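Local coordinates for DUF1076 domain-containing protein (Salmonella typhi, PDB 6IAI) that acts as a type III secretion effector and E3/E4 ubiquitin ligase that binds K48- and K63-linked diubiquitin, the chain here being its N-terminal part, at residues P26-T31 against D37-N42; R64-E69 against Q102-R107. All blocks are in the same frame, centred on the assembly; numbering follows the deposited sequence.

Contact 1 of 2, residues P26-T31 against D37-N42; sequences PNVAIT and DKLSEN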
loop_
_atom_site.group_PDB
_atom_site.type_symbol
_atom_site.label_atom_id
_atom_site.label_comp_id
_atom_site.label_asym_id
_atom_site.label_seq_id
_atom_site.Cartn_x
_atom_site.Cartn_y
_atom_site.Cartn_z
ATOM N N PRO A 26 -3.045 1.947 9.849
ATOM C CA PRO A 26 -3.806 3.090 10.388
ATOM C C PRO A 26 -3.019 4.342 10.784
ATOM O O PRO A 26 -3.394 5.465 10.418
ATOM C CB PRO A 26 -4.518 2.476 11.607
ATOM C CG PRO A 26 -3.617 1.376 12.057
ATOM C CD PRO A 26 -3.068 0.797 10.786
ATOM N N ASN A 27 -1.958 4.152 11.552
ATOM C CA ASN A 27 -1.176 5.248 12.101
ATOM C C ASN A 27 0.041 5.569 11.245
ATOM O O ASN A 27 1.138 5.721 11.783
ATOM C CB ASN A 27 -0.783 4.931 13.573
ATOM C CG ASN A 27 -1.866 4.232 14.390
ATOM O OD1 ASN A 27 -2.957 4.775 14.655
ATOM N ND2 ASN A 27 -1.587 2.997 14.795
ATOM N N VAL A 28 -0.147 5.681 9.911
ATOM C CA VAL A 28 0.955 5.990 9.003
ATOM C C VAL A 28 1.326 7.458 9.145
ATOM O O VAL A 28 0.494 8.350 8.931
ATOM C CB VAL A 28 0.706 5.552 7.538
ATOM C CG1 VAL A 28 1.814 6.037 6.611
ATOM C CG2 VAL A 28 0.598 4.049 7.459
ATOM N N ALA A 29 2.576 7.675 9.559
ATOM C CA ALA A 29 3.178 8.984 9.758
ATOM C C ALA A 29 3.271 9.739 8.451
ATOM O O ALA A 29 3.653 9.172 7.425
ATOM C CB ALA A 29 4.562 8.834 10.368
ATOM N N ILE A 30 2.866 11.009 8.493
ATOM C CA ILE A 30 2.922 11.933 7.369
ATOM C C ILE A 30 4.024 12.952 7.608
ATOM O O ILE A 30 4.249 13.373 8.748
ATOM C CB ILE A 30 1.535 12.549 7.044
ATOM C CG1 ILE A 30 0.526 11.434 6.781
ATOM C CG2 ILE A 30 1.554 13.501 5.850
ATOM C CD1 ILE A 30 0.930 10.291 5.683
ATOM N N THR A 31 4.727 13.296 6.512
ATOM C CA THR A 31 5.811 14.265 6.383
ATOM C C THR A 31 5.163 15.641 6.132
ATOM O O THR A 31 4.036 15.710 5.610
ATOM C CB THR A 31 6.734 13.827 5.221
ATOM O OG1 THR A 31 7.203 12.502 5.463
ATOM C CG2 THR A 31 7.945 14.715 5.056
ATOM N N ASP A 37 5.762 8.960 5.596
ATOM C CA ASP A 37 7.077 8.876 6.213
ATOM C C ASP A 37 7.491 7.404 6.092
ATOM O O ASP A 37 6.799 6.614 5.447
ATOM C CB ASP A 37 7.006 9.311 7.704
ATOM C CG ASP A 37 8.275 9.883 8.327
ATOM O OD1 ASP A 37 9.381 9.603 7.802
ATOM O OD2 ASP A 37 8.164 10.575 9.370
ATOM N N LYS A 38 8.598 7.029 6.731
ATOM C CA LYS A 38 9.103 5.670 6.723
ATOM C C LYS A 38 8.161 4.748 7.543
ATOM O O LYS A 38 7.872 5.054 8.698
ATOM C CB LYS A 38 10.567 5.686 7.242
ATOM C CG LYS A 38 11.210 4.335 7.589
ATOM C CD LYS A 38 11.364 3.358 6.394
ATOM C CE LYS A 38 12.205 2.147 6.739
ATOM N NZ LYS A 38 11.730 1.433 7.967
ATOM N N LEU A 39 7.643 3.658 6.925
ATOM C CA LEU A 39 6.817 2.663 7.614
ATOM C C LEU A 39 7.731 1.852 8.526
ATOM O O LEU A 39 8.936 1.811 8.289
ATOM C CB LEU A 39 6.134 1.677 6.640
ATOM C CG LEU A 39 5.207 2.146 5.513
ATOM C CD1 LEU A 39 4.248 1.035 5.146
ATOM C CD2 LEU A 39 4.418 3.366 5.865
ATOM N N SER A 40 7.172 1.155 9.535
ATOM C CA SER A 40 8.014 0.329 10.409
ATOM C C SER A 40 8.548 -0.879 9.614
ATOM O O SER A 40 8.004 -1.204 8.557
ATOM C CB SER A 40 7.243 -0.108 11.658
ATOM O OG SER A 40 6.456 -1.277 11.485
ATOM N N GLU A 41 9.590 -1.541 10.118
ATOM C CA GLU A 41 10.149 -2.725 9.482
ATOM C C GLU A 41 9.160 -3.875 9.493
ATOM O O GLU A 41 9.097 -4.626 8.512
ATOM C CB GLU A 41 11.489 -3.131 10.137
ATOM C CG GLU A 41 12.645 -2.201 9.775
ATOM C CD GLU A 41 13.012 -2.077 8.304
ATOM O OE1 GLU A 41 13.240 -0.933 7.846
ATOM O OE2 GLU A 41 13.071 -3.117 7.609
ATOM N N ASN A 42 8.361 -4.002 10.586
ATOM C CA ASN A 42 7.306 -5.024 10.715
ATOM C C ASN A 42 6.226 -4.809 9.648
ATOM O O ASN A 42 5.776 -5.780 9.074
ATOM C CB ASN A 42 6.650 -4.982 12.098
ATOM C CG ASN A 42 7.438 -5.562 13.240
ATOM O OD1 ASN A 42 8.197 -6.531 13.099
ATOM N ND2 ASN A 42 7.129 -5.071 14.435
#

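Contact 2 of 2, residues R64-E69 against Q102-R107; sequences RDLLYE and QGNAIR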
loop_
_atom_site.group_PDB
_atom_site.type_symbol
_atom_site.label_atom_id
_atom_site.label_comp_id
_atom_site.label_asym_id
_atom_site.label_seq_id
_atom_site.Cartn_x
_atom_site.Cartn_y
_atom_site.Cartn_z
ATOM N N ARG A 64 -3.174 5.650 5.026
ATOM C CA ARG A 64 -4.071 6.782 5.289
ATOM C C ARG A 64 -5.399 6.488 4.586
ATOM O O ARG A 64 -6.028 5.480 4.879
ATOM C CB ARG A 64 -3.489 8.131 4.814
ATOM C CG ARG A 64 -2.420 8.711 5.705
ATOM C CD ARG A 64 -2.333 10.219 5.491
ATOM N NE ARG A 64 -3.113 11.041 6.433
ATOM C CZ ARG A 64 -2.890 11.164 7.745
ATOM N NH1 ARG A 64 -1.943 10.445 8.340
ATOM N NH2 ARG A 64 -3.648 11.967 8.480
ATOM N N ASP A 65 -5.767 7.303 3.601
ATOM C CA ASP A 65 -7.017 7.151 2.853
ATOM C C ASP A 65 -6.809 6.771 1.372
ATOM O O ASP A 65 -7.777 6.755 0.615
ATOM C CB ASP A 65 -7.876 8.433 3.002
ATOM C CG ASP A 65 -7.250 9.694 2.428
ATOM O OD1 ASP A 65 -6.003 9.876 2.580
ATOM O OD2 ASP A 65 -7.995 10.510 1.853
ATOM N N LEU A 66 -5.574 6.448 0.959
ATOM C CA LEU A 66 -5.328 6.046 -0.425
ATOM C C LEU A 66 -4.958 4.567 -0.529
ATOM O O LEU A 66 -4.399 3.995 0.415
ATOM C CB LEU A 66 -4.277 6.950 -1.113
ATOM C CG LEU A 66 -4.617 8.458 -1.239
ATOM C CD1 LEU A 66 -3.369 9.279 -1.528
ATOM C CD2 LEU A 66 -5.741 8.711 -2.267
ATOM N N LEU A 67 -5.310 3.949 -1.672
ATOM C CA LEU A 67 -5.055 2.547 -1.995
ATOM C C LEU A 67 -3.905 2.428 -2.963
ATOM O O LEU A 67 -3.871 3.132 -3.978
ATOM C CB LEU A 67 -6.276 1.847 -2.631
ATOM C CG LEU A 67 -7.591 1.869 -1.902
ATOM C CD1 LEU A 67 -8.593 0.950 -2.604
ATOM C CD2 LEU A 67 -7.417 1.500 -0.434
ATOM N N TYR A 68 -3.014 1.462 -2.684
ATOM C CA TYR A 68 -1.823 1.124 -3.459
ATOM C C TYR A 68 -1.864 -0.345 -3.815
ATOM O O TYR A 68 -2.352 -1.149 -3.040
ATOM C CB TYR A 68 -0.561 1.449 -2.645
ATOM C CG TYR A 68 -0.535 2.905 -2.218
ATOM C CD1 TYR A 68 -1.212 3.330 -1.072
ATOM C CD2 TYR A 68 0.083 3.874 -3.009
ATOM C CE1 TYR A 68 -1.252 4.678 -0.714
ATOM C CE2 TYR A 68 0.064 5.220 -2.650
ATOM C CZ TYR A 68 -0.598 5.616 -1.498
ATOM O OH TYR A 68 -0.640 6.937 -1.154
ATOM N N GLU A 69 -1.410 -0.689 -5.017
ATOM C CA GLU A 69 -1.329 -2.063 -5.501
ATOM C C GLU A 69 0.101 -2.491 -5.418
ATOM O O GLU A 69 0.973 -1.747 -5.857
ATOM C CB GLU A 69 -1.843 -2.163 -6.926
ATOM C CG GLU A 69 -3.295 -1.726 -7.055
ATOM C CD GLU A 69 -3.838 -1.558 -8.461
ATOM O OE1 GLU A 69 -3.071 -1.165 -9.375
ATOM O OE2 GLU A 69 -5.071 -1.717 -8.617
ATOM N N GLN A 102 1.017 9.387 -6.495
ATOM C CA GLN A 102 2.228 8.987 -7.229
ATOM C C GLN A 102 3.505 9.061 -6.387
ATOM O O GLN A 102 4.317 8.128 -6.406
ATOM C CB GLN A 102 2.366 9.793 -8.535
ATOM C CG GLN A 102 3.527 9.386 -9.459
ATOM C CD GLN A 102 3.372 7.999 -10.032
ATOM O OE1 GLN A 102 3.866 7.011 -9.473
ATOM N NE2 GLN A 102 2.671 7.891 -11.152
ATOM N N GLY A 103 3.665 10.156 -5.655
ATOM C CA GLY A 103 4.806 10.382 -4.776
ATOM C C GLY A 103 4.898 9.384 -3.653
ATOM O O GLY A 103 5.999 8.927 -3.304
ATOM N N ASN A 104 3.732 9.039 -3.082
ATOM C CA ASN A 104 3.623 8.053 -2.007
ATOM C C ASN A 104 3.909 6.651 -2.558
ATOM O O ASN A 104 4.594 5.868 -1.900
ATOM C CB ASN A 104 2.242 8.110 -1.386
ATOM C CG ASN A 104 2.021 9.282 -0.484
ATOM O OD1 ASN A 104 2.946 9.813 0.134
ATOM N ND2 ASN A 104 0.776 9.657 -0.337
ATOM N N ALA A 105 3.415 6.370 -3.790
ATOM C CA ALA A 105 3.641 5.107 -4.484
ATOM C C ALA A 105 5.139 4.869 -4.690
ATOM O O ALA A 105 5.612 3.777 -4.369
ATOM C CB ALA A 105 2.877 5.081 -5.802
ATOM N N ILE A 106 5.905 5.936 -5.091
ATOM C CA ILE A 106 7.362 5.927 -5.274
ATOM C C ILE A 106 8.038 5.588 -3.956
ATOM O O ILE A 106 8.936 4.743 -3.912
ATOM C CB ILE A 106 7.900 7.303 -5.834
ATOM C CG1 ILE A 106 7.435 7.646 -7.274
ATOM C CG2 ILE A 106 9.416 7.399 -5.736
ATOM C CD1 ILE A 106 7.616 6.618 -8.343
ATOM N N ARG A 107 7.626 6.278 -2.880
ATOM C CA ARG A 107 8.195 6.132 -1.531
ATOM C C ARG A 107 7.978 4.747 -0.980
ATOM O O ARG A 107 8.926 4.144 -0.455
ATOM C CB ARG A 107 7.625 7.196 -0.588
ATOM C CG ARG A 107 8.270 8.561 -0.781
ATOM C CD ARG A 107 7.414 9.661 -0.210
ATOM N NE ARG A 107 7.860 10.969 -0.686
ATOM C CZ ARG A 107 8.670 11.771 -0.016
ATOM N NH1 ARG A 107 9.115 11.423 1.190
ATOM N NH2 ARG A 107 9.039 12.933 -0.540
#

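Contact 1 of 2, residues P26-T31 against D37-N42
Ala29 and Asp37 meet across a loop that leaves strand 22-25 and doubles back before helix 41-53, a partly buried strand-to-helix connection in the N-terminal part of this NleG-family effector. One backbone bond joins the two arms: Asp37 N donates to Ala29 O at 2.8 Å, with a nearly straight N-H...O angle of 163°, while the donor lies 34° off the carbonyl plane.

Side-chain contacts accompany that bond. The methyl of Ala29 faces the second arm, and its CB lies 3.6 Å from Asp37 CB. Thr31 OG1 comes to 3.7 Å from Asp37 CA, and the same hydroxyl makes a weak hydrogen bond with Arg35 O. The apolar part is buried: Val28 and Leu39 cross obliquely, CG1 against CD2, and both side chains also touch Leu63 of strand 59-63.

Polar groups then shape the second arm itself. Asp37 OD1 accepts Lys38 N on its anti side, with the donor tilted well out of the carboxylate plane, and Ser40, the N-cap of helix 41-53, bonds through OG to Asp43 N. Lys38 bridges to Glu41 and also bonds Leu39 O, its NZ lying 2.8 Å from that oxygen, nearly in line with the C=O bond.

Contact 2 of 2, residues R64-E69 against Q102-R107
Tyr68 of strand 66-71 brings its ring up to Asn104 and Ala105 of helix 91-113, where the helix packs on the mixed beta-sheet. The axes of the short segments 66-69 and 102-107 approach to 9.7 Å at a signed crossing angle of -46°, and the tyrosine spans this gap. Its CB points toward the helix, and the first torsion, with CG anti to the carbonyl carbon, carries the ring outward from the sheet. On the ring, CD2 lies 4.0 Å from Ala105 CA and 4.1 Å from Ala105 CB. One atom further out, CE2 is 3.7 Å from Ala105 N and 3.8 Å from Asn104 CB. CZ also rests near Asn104 CB, and at the tip OH lies beside that same CB and takes a weak hydrogen bond from Asn104 ND2 at 3.2 Å. The two side chains meet at a slant, with ring and amide planes 67° apart, so the amide is not stacked on the ring.

Beyond this pair, Trp101 of the same helix meets the Tyr68 ring edge-to-face. Asn104 OD1 takes a hydrogen bond from Ile36 N in the loop before helix 41-53. The ND2-to-OH bond is bent, its N-H...O angle being 135°. Apolar packing of the ring therefore probably contributes more to this sheet-helix junction than the amide-hydroxyl bond, while the carbonyl end of Asn104 ties the helix to the neighbouring loop.

How the contacts relate
Depth in the fold separates the two contacts. Contact 2 is buried near the centre of the chain and joins sheet to helix over a long sequence separation, chiefly through an aromatic side chain; contact 1, partly buried, joins the two arms of a single connection and combines one backbone hydrogen bond with a small apolar patch. Their centres lie about 12 Å apart, yet they share neighbours. Arg64, from the segment 64-69, makes a weak hydrogen bond through NH1 to Val28 O and packs on Ile30, while Leu63, which borders the apolar patch of contact 1, also touches Tyr68. Helix 91-113 serves both: it supplies one side of contact 2, and its Gln111 bonds Leu39 N.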